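Local coordinates for protein Ral guanine nucleotide dissociation stimulator-like 2 (Mus musculus, PDB 4JGW) that probably acts as a guanine nucleotide exchange factor, is a putative effector of Ras and/or Rap, and associates in vitro with GTP-bound H-Ras and Rap1A, at residues Gly266-Gly271 / Thr278-Arg283. Numbering follows the deposited sequence.
Sequences GATSIG and TVRPLR
T268 and T278 form the hydrogen-bonded pair of a two-stranded antiparallel beta hairpin in the Ras-GEF catalytic (CDC25-homology) domain, between helices 244-264 and 284-303. T268 N donates to T278 O at 2.8 Å. T278 N returns a nearly straight bond to T268 O (173° at the hydrogen). T278 OG1, set between its own backbone N and carbonyl carbon (chi1 55°), adds a weak bond to that same T268 O, giving this acceptor two donors from one residue. Farther along, R280 N reaches G266 O at 2.9 Å. G266 also ends the preceding helix in a Schellman motif; glycine suits its positive phi and lets L282 CD1 close on G266 CA at 3.8 Å. On the face shared by both threonines, the extended R280 side chain brings NH1 obliquely past T268 OG1, while its salt bridge goes to D194. I270 crosses T278 at about a right angle, with CG2 and CD1 both against T278 CG2, so the threonine methyl gives the isoleucine an apolar surface to rest on. On the other face, small A267 meets V279, which also packs on V465 and V469 of helix 459-469; A267 CB lies 4.2 Å from V279 CG2.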
loop_
_atom_site.group_PDB
_atom_site.type_symbol
_atom_site.label_atom_id
_atom_site.label_comp_id
_atom_site.label_asym_id
_atom_site.label_seq_id
_atom_site.Cartn_x
_atom_site.Cartn_y
_atom_site.Cartn_z
ATOM N N GLY A 266 -22.916 1.353 -24.028
ATOM C CA GLY A 266 -23.725 2.552 -24.253
ATOM C C GLY A 266 -24.893 2.668 -23.293
ATOM O O GLY A 266 -25.940 3.221 -23.637
ATOM N N ALA A 267 -24.701 2.145 -22.084
ATOM C CA ALA A 267 -25.768 2.043 -21.096
ATOM C C ALA A 267 -25.531 2.930 -19.877
ATOM O O ALA A 267 -24.388 3.206 -19.506
ATOM C CB ALA A 267 -25.954 0.593 -20.675
ATOM N N THR A 268 -26.624 3.365 -19.259
ATOM C CA THR A 268 -26.571 4.180 -18.052
ATOM C C THR A 268 -27.406 3.523 -16.955
ATOM O O THR A 268 -28.597 3.256 -17.142
ATOM C CB THR A 268 -27.068 5.616 -18.324
ATOM O OG1 THR A 268 -26.312 6.186 -19.400
ATOM C CG2 THR A 268 -26.917 6.489 -17.086
ATOM N N SER A 269 -26.764 3.250 -15.821
ATOM C CA SER A 269 -27.436 2.646 -14.673
ATOM C C SER A 269 -28.270 3.695 -13.947
ATOM O O SER A 269 -27.728 4.588 -13.294
ATOM C CB SER A 269 -26.412 2.014 -13.723
ATOM O OG SER A 269 -27.044 1.259 -12.704
ATOM N N ILE A 270 -29.591 3.589 -14.083
ATOM C CA ILE A 270 -30.520 4.549 -13.479
ATOM C C ILE A 270 -31.095 4.051 -12.151
ATOM O O ILE A 270 -31.518 4.847 -11.310
ATOM C CB ILE A 270 -31.673 4.944 -14.447
ATOM C CG1 ILE A 270 -32.434 3.703 -14.940
ATOM C CG2 ILE A 270 -31.134 5.772 -15.617
ATOM C CD1 ILE A 270 -33.868 3.979 -15.372
ATOM N N GLY A 271 -31.106 2.732 -11.976
ATOM C CA GLY A 271 -31.587 2.108 -10.747
ATOM C C GLY A 271 -30.536 1.207 -10.134
ATOM O O GLY A 271 -29.343 1.367 -10.397
ATOM N N THR A 278 -30.846 2.288 -18.942
ATOM C CA THR A 278 -31.192 2.914 -20.217
ATOM C C THR A 278 -30.053 2.688 -21.206
ATOM O O THR A 278 -28.881 2.855 -20.861
ATOM C CB THR A 278 -31.468 4.423 -20.071
ATOM O OG1 THR A 278 -30.344 5.060 -19.450
ATOM C CG2 THR A 278 -32.715 4.663 -19.225
ATOM N N VAL A 279 -30.406 2.303 -22.431
ATOM C CA VAL A 279 -29.425 1.933 -23.450
ATOM C C VAL A 279 -29.565 2.818 -24.690
ATOM O O VAL A 279 -30.677 3.085 -25.150
ATOM C CB VAL A 279 -29.555 0.432 -23.850
ATOM C CG1 VAL A 279 -28.467 0.028 -24.843
ATOM C CG2 VAL A 279 -29.504 -0.470 -22.617
ATOM N N ARG A 280 -28.426 3.270 -25.214
ATOM C CA ARG A 280 -28.376 4.051 -26.448
ATOM C C ARG A 280 -28.043 3.160 -27.648
ATOM O O ARG A 280 -27.338 2.162 -27.493
ATOM C CB ARG A 280 -27.352 5.180 -26.324
ATOM C CG ARG A 280 -27.812 6.335 -25.453
ATOM C CD ARG A 280 -26.842 7.499 -25.529
ATOM N NE ARG A 280 -27.328 8.666 -24.797
ATOM C CZ ARG A 280 -27.059 8.923 -23.519
ATOM N NH1 ARG A 280 -26.302 8.094 -22.809
ATOM N NH2 ARG A 280 -27.552 10.014 -22.949
ATOM N N PRO A 281 -28.548 3.516 -28.849
ATOM C CA PRO A 281 -28.330 2.703 -30.052
ATOM C C PRO A 281 -26.889 2.736 -30.549
ATOM O O PRO A 281 -26.343 3.814 -30.797
ATOM C CB PRO A 281 -29.245 3.360 -31.091
ATOM C CG PRO A 281 -29.396 4.771 -30.630
ATOM C CD PRO A 281 -29.375 4.708 -29.133
ATOM N N LEU A 282 -26.283 1.560 -30.695
ATOM C CA LEU A 282 -24.920 1.458 -31.216
ATOM C C LEU A 282 -24.763 0.295 -32.192
ATOM O O LEU A 282 -24.936 -0.871 -31.825
ATOM C CB LEU A 282 -23.895 1.339 -30.076
ATOM C CG LEU A 282 -23.662 2.532 -29.139
ATOM C CD1 LEU A 282 -22.839 2.110 -27.933
ATOM C CD2 LEU A 282 -23.002 3.709 -29.856
ATOM N N ARG A 283 -24.448 0.628 -33.442
ATOM C CA ARG A 283 -24.078 -0.363 -34.445
ATOM C C ARG A 283 -22.663 -0.865 -34.149
ATOM O O ARG A 283 -21.878 -0.143 -33.531
ATOM C CB ARG A 283 -24.152 0.240 -35.851
ATOM C CG ARG A 283 -25.569 0.376 -36.397
ATOM C CD ARG A 283 -25.588 0.978 -37.795
ATOM N NE ARG A 283 -25.505 2.440 -37.771
ATOM C CZ ARG A 283 -24.403 3.146 -38.024
ATOM N NH1 ARG A 283 -23.260 2.541 -38.329
ATOM N NH2 ARG A 283 -24.447 4.470 -37.972
#